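Local coordinates for protein pyridoxine 4-oxidase (Mesorhizobium loti, PDB 4HA6) that oxidises pyridoxine at its 4-hydroxymethyl group as an FAD-dependent oxidase of the GMC oxidoreductase family, at residues D434-I437 with A438-I442; T391-D394 with R395-R399. All coordinates share one frame; numbering follows the deposited sequence.

Contact 1. Residues D434-I437 with A438-I442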
ATOM      1  N   ASP A 434       6.529 -25.693  -0.319  1.00  5.93           N
ATOM      2  CA  ASP A 434       6.362 -24.784   0.808  1.00  5.96           C
ATOM      3  C   ASP A 434       7.709 -24.164   1.172  1.00 11.81           C
ATOM      4  O   ASP A 434       7.781 -22.981   1.516  1.00  7.58           O
ATOM      5  CB  ASP A 434       5.790 -25.530   2.020  1.00  9.02           C
ATOM      6  CG  ASP A 434       4.272 -25.726   1.945  1.00 10.80           C
ATOM      7  OD1 ASP A 434       3.652 -25.353   0.918  1.00  8.30           O
ATOM      8  OD2 ASP A 434       3.701 -26.274   2.917  1.00 11.37           O
ATOM      9  N   ASP A 435       8.776 -24.959   1.085  1.00  9.39           N
ATOM     10  CA  ASP A 435      10.107 -24.491   1.487  1.00 15.42           C
ATOM     11  C   ASP A 435      10.632 -23.456   0.501  1.00 10.12           C
ATOM     12  O   ASP A 435      11.161 -22.411   0.895  1.00  7.24           O
ATOM     13  CB  ASP A 435      11.109 -25.649   1.605  1.00  8.34           C
ATOM     14  CG  ASP A 435      12.485 -25.176   2.072  1.00 24.81           C
ATOM     15  OD1 ASP A 435      12.592 -24.676   3.216  1.00 25.14           O
ATOM     16  OD2 ASP A 435      13.459 -25.278   1.296  1.00 26.67           O
ATOM     17  N   PHE A 436      10.489 -23.745  -0.786  1.00  8.51           N
ATOM     18  CA  PHE A 436      10.855 -22.767  -1.793  1.00  7.90           C
ATOM     19  C   PHE A 436      10.059 -21.472  -1.625  1.00  9.11           C
ATOM     20  O   PHE A 436      10.625 -20.369  -1.676  1.00  7.75           O
ATOM     21  CB  PHE A 436      10.637 -23.316  -3.191  1.00  8.94           C
ATOM     22  CG  PHE A 436      10.843 -22.288  -4.255  1.00  8.39           C
ATOM     23  CD1 PHE A 436       9.755 -21.644  -4.831  1.00  6.78           C
ATOM     24  CD2 PHE A 436      12.127 -21.940  -4.660  1.00 11.27           C
ATOM     25  CE1 PHE A 436       9.942 -20.668  -5.812  1.00 12.19           C
ATOM     26  CE2 PHE A 436      12.326 -20.976  -5.644  1.00 11.10           C
ATOM     27  CZ  PHE A 436      11.228 -20.335  -6.218  1.00  9.04           C
ATOM     28  N   ILE A 437       8.746 -21.593  -1.441  1.00  7.64           N
ATOM     29  CA  ILE A 437       7.903 -20.403  -1.281  1.00  5.94           C
ATOM     30  C   ILE A 437       8.349 -19.576  -0.062  1.00 11.27           C
ATOM     31  O   ILE A 437       8.519 -18.358  -0.161  1.00  9.43           O
ATOM     32  CB  ILE A 437       6.411 -20.787  -1.201  1.00  9.42           C
ATOM     33  CG1 ILE A 437       5.941 -21.341  -2.555  1.00  5.26           C
ATOM     34  CG2 ILE A 437       5.551 -19.596  -0.790  1.00  6.37           C
ATOM     35  CD1 ILE A 437       4.573 -22.054  -2.488  1.00  7.30           C
ATOM     36  N   ALA A 438       8.577 -20.252   1.067  1.00  6.49           N
ATOM     37  CA  ALA A 438       9.002 -19.602   2.312  1.00  6.61           C
ATOM     38  C   ALA A 438      10.348 -18.871   2.149  1.00  8.63           C
ATOM     39  O   ALA A 438      10.587 -17.823   2.763  1.00 11.06           O
ATOM     40  CB  ALA A 438       9.090 -20.642   3.440  1.00  5.74           C
ATOM     41  N   ARG A 439      11.221 -19.439   1.321  1.00  7.77           N
ATOM     42  CA  ARG A 439      12.532 -18.860   1.071  1.00  7.15           C
ATOM     43  C   ARG A 439      12.456 -17.703   0.080  1.00  6.62           C
ATOM     44  O   ARG A 439      13.302 -16.788   0.113  1.00 12.08           O
ATOM     45  CB  ARG A 439      13.494 -19.941   0.550  1.00 13.36           C
ATOM     46  CG  ARG A 439      14.171 -20.786   1.647  1.00 10.09           C
ATOM     47  CD  ARG A 439      14.597 -22.183   1.144  1.00 21.09           C
ATOM     48  NE  ARG A 439      15.267 -22.157  -0.157  1.00 39.57           N
ATOM     49  CZ  ARG A 439      15.035 -23.019  -1.153  1.00 39.01           C
ATOM     50  NH1 ARG A 439      14.143 -23.999  -1.026  1.00 24.51           N
ATOM     51  NH2 ARG A 439      15.697 -22.904  -2.297  1.00 42.21           N
ATOM     52  N   SER A 440      11.440 -17.725  -0.784  1.00  4.91           N
ATOM     53  CA  SER A 440      11.360 -16.781  -1.908  1.00  9.76           C
ATOM     54  C   SER A 440      10.469 -15.549  -1.684  1.00  5.88           C
ATOM     55  O   SER A 440      10.672 -14.497  -2.326  1.00  4.01           O
ATOM     56  CB  SER A 440      10.895 -17.516  -3.172  1.00 12.70           C
ATOM     57  OG  SER A 440       9.533 -17.881  -3.061  1.00  9.87           O
ATOM     58  N   VAL A 441       9.465 -15.660  -0.812  1.00  6.79           N
ATOM     59  CA  VAL A 441       8.521 -14.548  -0.658  1.00  6.98           C
ATOM     60  C   VAL A 441       9.187 -13.263  -0.136  1.00  8.64           C
ATOM     61  O   VAL A 441      10.053 -13.303   0.754  1.00  5.92           O
ATOM     62  CB  VAL A 441       7.293 -14.915   0.226  1.00  5.20           C
ATOM     63  CG1 VAL A 441       6.360 -15.905  -0.501  1.00  2.82           C
ATOM     64  CG2 VAL A 441       7.726 -15.470   1.584  1.00  3.37           C
ATOM     65  N   ILE A 442       8.776 -12.126  -0.695  1.00  7.29           N
ATOM     66  CA  ILE A 442       9.176 -10.815  -0.177  1.00  4.12           C
ATOM     67  C   ILE A 442       7.919  -9.965  -0.005  1.00  8.56           C
ATOM     68  O   ILE A 442       6.867 -10.333  -0.538  1.00  4.45           O
ATOM     69  CB  ILE A 442      10.127 -10.103  -1.154  1.00  8.55           C
ATOM     70  CG1 ILE A 442       9.515 -10.048  -2.553  1.00  4.51           C
ATOM     71  CG2 ILE A 442      11.496 -10.802  -1.202  1.00  7.24           C
ATOM     72  CD1 ILE A 442      10.457  -9.465  -3.589  1.00 17.91           C
TER
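Ser440 lies over one face of the Phe436 ring, its CB 4.1 Å above the ring plane and displaced toward the rim, while Arg439 NH2 sits at the ring's edge, near its plane. The guanidinium of Arg439 in turn receives the carboxylate of Asp435 at its own edge. This is an i to i+4 salt bridge along the last turns of helix 430-440: Arg439 NH1 donates to Asp435 OD2 over 2.7 Å. The bond is short but bent, with an N-H...O angle of 140°: OD2 is tilted out of the guanidinium plane, and NH1 meets it from above the carboxylate plane. With chi1 at -178°, the Asp435 carboxylate swings away from its own amide nitrogen, and a bend at chi3 of Arg439 (45°) turns the guanidinium back to it.

The helix ends here, Val441 being the first residue to leave helical backbone angles. Ile437 O accepts from two amides, Ser440 N at 3.1 Å and Val441 N at 2.9 Å, the first from well above the carbonyl plane and the second almost in line with C=O. Ser440 OG stands 3.0 Å from Phe436 O and 3.1 Å from Ile437 O, so its one proton has two candidate acceptors. On the buried side Ile437 CG2 meets Val441 CG1 at 3.8 Å.

Phe436, Ile437 and Ser440 pack on Phe360 of strand 355-362, and Phe436 and Ile437 also touch Leu402 of helix 392-409. Across the helix-to-strand junction, Ser440 pairs through its backbone with Ala296 and Ile442 with Leu294, joining strand 441-443 antiparallel to strand 293-302.

Contact 2. Residues T391-D394 with R395-R399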
ATOM      1  N   THR A 391      -1.083 -19.212   8.334  1.00  4.49           N
ATOM      2  CA  THR A 391      -2.303 -19.987   8.229  1.00  9.59           C
ATOM      3  C   THR A 391      -2.154 -21.069   7.168  1.00  7.93           C
ATOM      4  O   THR A 391      -1.346 -20.939   6.235  1.00  6.43           O
ATOM      5  CB  THR A 391      -3.506 -19.086   7.888  1.00 11.10           C
ATOM      6  OG1 THR A 391      -3.295 -18.449   6.609  1.00  5.03           O
ATOM      7  CG2 THR A 391      -3.691 -18.031   8.975  1.00  7.43           C
ATOM      8  N   GLY A 392      -2.928 -22.139   7.296  1.00  6.58           N
ATOM      9  CA  GLY A 392      -2.884 -23.195   6.289  1.00  7.86           C
ATOM     10  C   GLY A 392      -3.447 -22.743   4.961  1.00  3.15           C
ATOM     11  O   GLY A 392      -2.986 -23.173   3.889  1.00  6.34           O
ATOM     12  N   ARG A 393      -4.444 -21.861   5.029  1.00  7.07           N
ATOM     13  CA  ARG A 393      -5.061 -21.288   3.838  1.00  4.65           C
ATOM     14  C   ARG A 393      -4.037 -20.474   3.038  1.00  7.41           C
ATOM     15  O   ARG A 393      -3.901 -20.659   1.811  1.00 12.24           O
ATOM     16  CB  ARG A 393      -6.264 -20.424   4.246  1.00 10.71           C
ATOM     17  CG  ARG A 393      -7.018 -19.745   3.094  1.00 16.89           C
ATOM     18  CD  ARG A 393      -7.607 -20.768   2.133  1.00 14.83           C
ATOM     19  NE  ARG A 393      -8.833 -20.303   1.486  1.00 37.57           N
ATOM     20  CZ  ARG A 393      -9.767 -21.123   1.012  1.00 45.48           C
ATOM     21  NH1 ARG A 393      -9.604 -22.438   1.122  1.00 35.87           N
ATOM     22  NH2 ARG A 393     -10.858 -20.638   0.431  1.00 47.58           N
ATOM     23  N   ASP A 394      -3.299 -19.599   3.725  1.00  4.93           N
ATOM     24  CA  ASP A 394      -2.271 -18.774   3.066  1.00  6.81           C
ATOM     25  C   ASP A 394      -1.210 -19.650   2.394  1.00  5.47           C
ATOM     26  O   ASP A 394      -0.736 -19.341   1.305  1.00  6.78           O
ATOM     27  CB  ASP A 394      -1.579 -17.841   4.074  1.00  2.16           C
ATOM     28  CG  ASP A 394      -2.448 -16.665   4.487  1.00  9.34           C
ATOM     29  OD1 ASP A 394      -3.610 -16.584   4.027  1.00  2.86           O
ATOM     30  OD2 ASP A 394      -1.977 -15.826   5.293  1.00  3.57           O
ATOM     31  N   ARG A 395      -0.822 -20.734   3.064  1.00  4.50           N
ATOM     32  CA  ARG A 395       0.205 -21.616   2.528  0.53  6.44           C
ATOM     33  C   ARG A 395      -0.323 -22.413   1.337  1.00  8.60           C
ATOM     34  O   ARG A 395       0.375 -22.579   0.331  1.00  8.02           O
ATOM     35  CB  ARG A 395       0.749 -22.546   3.626  0.53  8.00           C
ATOM     36  CG  ARG A 395       1.590 -21.816   4.688  0.53  8.99           C
ATOM     37  CD  ARG A 395       2.029 -22.735   5.842  0.53 10.79           C
ATOM     38  NE  ARG A 395       2.684 -23.955   5.370  0.53 10.39           N
ATOM     39  CZ  ARG A 395       3.716 -24.538   5.973  0.53 10.58           C
ATOM     40  NH1 ARG A 395       4.233 -24.012   7.076  0.53 15.62           N
ATOM     41  NH2 ARG A 395       4.235 -25.646   5.468  0.53  6.59           N
ATOM     42  N   GLU A 396      -1.563 -22.889   1.449  1.00  8.34           N
ATOM     43  CA  GLU A 396      -2.188 -23.692   0.392  1.00  9.23           C
ATOM     44  C   GLU A 396      -2.403 -22.858  -0.874  1.00  7.80           C
ATOM     45  O   GLU A 396      -2.030 -23.289  -1.981  1.00  6.12           O
ATOM     46  CB  GLU A 396      -3.512 -24.303   0.892  1.00  8.16           C
ATOM     47  CG  GLU A 396      -4.212 -25.289  -0.082  1.00 13.22           C
ATOM     48  CD  GLU A 396      -5.022 -24.587  -1.181  1.00 14.46           C
ATOM     49  OE1 GLU A 396      -5.431 -23.421  -0.970  1.00 10.23           O
ATOM     50  OE2 GLU A 396      -5.259 -25.203  -2.255  1.00 12.23           O
ATOM     51  N   ARG A 397      -2.982 -21.667  -0.701  1.00  4.43           N
ATOM     52  CA  ARG A 397      -3.187 -20.718  -1.796  1.00  6.07           C
ATOM     53  C   ARG A 397      -1.881 -20.319  -2.521  1.00 10.84           C
ATOM     54  O   ARG A 397      -1.885 -20.134  -3.743  1.00  7.71           O
ATOM     55  CB  ARG A 397      -3.897 -19.457  -1.284  1.00  9.78           C
ATOM     56  CG  ARG A 397      -5.367 -19.640  -0.979  1.00 13.47           C
ATOM     57  CD  ARG A 397      -6.161 -19.650  -2.281  1.00 18.38           C
ATOM     58  NE  ARG A 397      -7.585 -19.915  -2.082  1.00 33.87           N
ATOM     59  CZ  ARG A 397      -8.179 -21.068  -2.388  1.00 40.39           C
ATOM     60  NH1 ARG A 397      -7.471 -22.076  -2.905  1.00 20.28           N
ATOM     61  NH2 ARG A 397      -9.480 -21.209  -2.179  1.00 32.32           N
ATOM     62  N   PHE A 398      -0.781 -20.167  -1.778  1.00  7.03           N
ATOM     63  CA  PHE A 398       0.512 -19.827  -2.393  1.00  5.17           C
ATOM     64  C   PHE A 398       1.052 -20.968  -3.262  1.00  6.78           C
ATOM     65  O   PHE A 398       1.784 -20.719  -4.222  1.00  3.28           O
ATOM     66  CB  PHE A 398       1.554 -19.474  -1.330  1.00  5.21           C
ATOM     67  CG  PHE A 398       2.055 -18.050  -1.413  1.00  5.38           C
ATOM     68  CD1 PHE A 398       2.854 -17.639  -2.474  1.00  4.25           C
ATOM     69  CD2 PHE A 398       1.743 -17.135  -0.418  1.00  2.11           C
ATOM     70  CE1 PHE A 398       3.322 -16.305  -2.546  1.00  7.34           C
ATOM     71  CE2 PHE A 398       2.198 -15.812  -0.480  1.00  3.25           C
ATOM     72  CZ  PHE A 398       2.991 -15.400  -1.545  1.00  2.96           C
ATOM     73  N   ARG A 399       0.721 -22.214  -2.910  1.00 10.21           N
ATOM     74  CA  ARG A 399       0.996 -23.350  -3.795  1.00 12.34           C
ATOM     75  C   ARG A 399       0.211 -23.171  -5.091  1.00  4.75           C
ATOM     76  O   ARG A 399       0.745 -23.378  -6.187  1.00  4.91           O
ATOM     77  CB  ARG A 399       0.597 -24.685  -3.152  1.00  7.08           C
ATOM     78  CG  ARG A 399       1.485 -25.124  -2.000  1.00  9.64           C
ATOM     79  CD  ARG A 399       1.062 -26.491  -1.470  1.00  8.40           C
ATOM     80  NE  ARG A 399       1.413 -26.589  -0.055  1.00 11.38           N
ATOM     81  CZ  ARG A 399       0.669 -27.193   0.865  1.00 11.47           C
ATOM     82  NH1 ARG A 399      -0.481 -27.785   0.531  1.00  7.10           N
ATOM     83  NH2 ARG A 399       1.087 -27.221   2.120  1.00 12.11           N
TER
HETATM   84  O   HOH W   1      -6.917 -23.572   1.058  1.00  7.21           O
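The N-terminal turns of helix 392-409 hold this contact, with Thr391 as the N-cap: its OG1 accepts from Asp394 N at 3.1 Å and also hydrogen-bonds Thr366 OG1, although the modelled position of Thr391 OG1 is less certain than the rest. The i to i+4 ladder begins at once, Arg395 N donating to Thr391 O and Glu396 N to Gly392 O. The next rung, Arg397 N to Arg393 O at 2.9 Å, is nearly straight, with an N-H...O angle of 171°.

The same two arginines run side by side on the outer surface, pointing the same way. Arg397 NH2 stands over one face of the Arg393 guanidinium, 3.0 Å from Arg393 NH2, and the two planes are turned 44° apart. Two donors meet there, so no hydrogen bond links them; the acid they share is Glu396, whose OE1 lies 3.1 Å from Arg397 NH1 as a purely electrostatic pair, well out of the guanidinium plane, while a water bridges OE1 to Arg393 NH1, 2.9 Å from the latter. Arg397 NH2 has a further long, weak ion pair with Glu332. Arg397 is bent at chi2 (-77°), which carries its guanidinium out alongside that of Arg393. An alanine in place of Arg397 is likely to leave Glu396 OE1 without its cation and one face of the Arg393 guanidinium uncovered by its neighbour.

Glu396 OE2 also pairs with Arg400, one turn further on. Asp394 bonds through its carboxylate to Thr366 N and Ser367 OG, tying the helix start to the loop after strand 355-362. Asp394, Arg397 and Phe398 pack on Ile362 of that strand, and Phe398 also touches Ile437 of helix 430-440.

Overall arrangement
Contact 2 precedes contact 1 along the chain: residues 391-399 open helix 392-409, whereas contact 1 takes in the end of helix 430-440 and the start of strand 441-443. Their centres are 12 Å apart, and both fall in the C-terminal GMC oxidoreductase region. The helices are joined directly by a forked salt bridge, Asp434 OD1 to Arg399 NE at 2.7 Å and, in one of two modelled conformers of Arg395, Asp434 OD2 to Arg395 NH2 at 2.7 Å. Deeper in, Val441 CG1 meets Phe398 CZ at 3.6 Å. Both helices also pack on strand 355-362 of the antiparallel sheet. The Val441 and Phe398 side chains lie about 11 and 12 Å from the bound pyridoxamine, so the interface lies near this ligand without touching it.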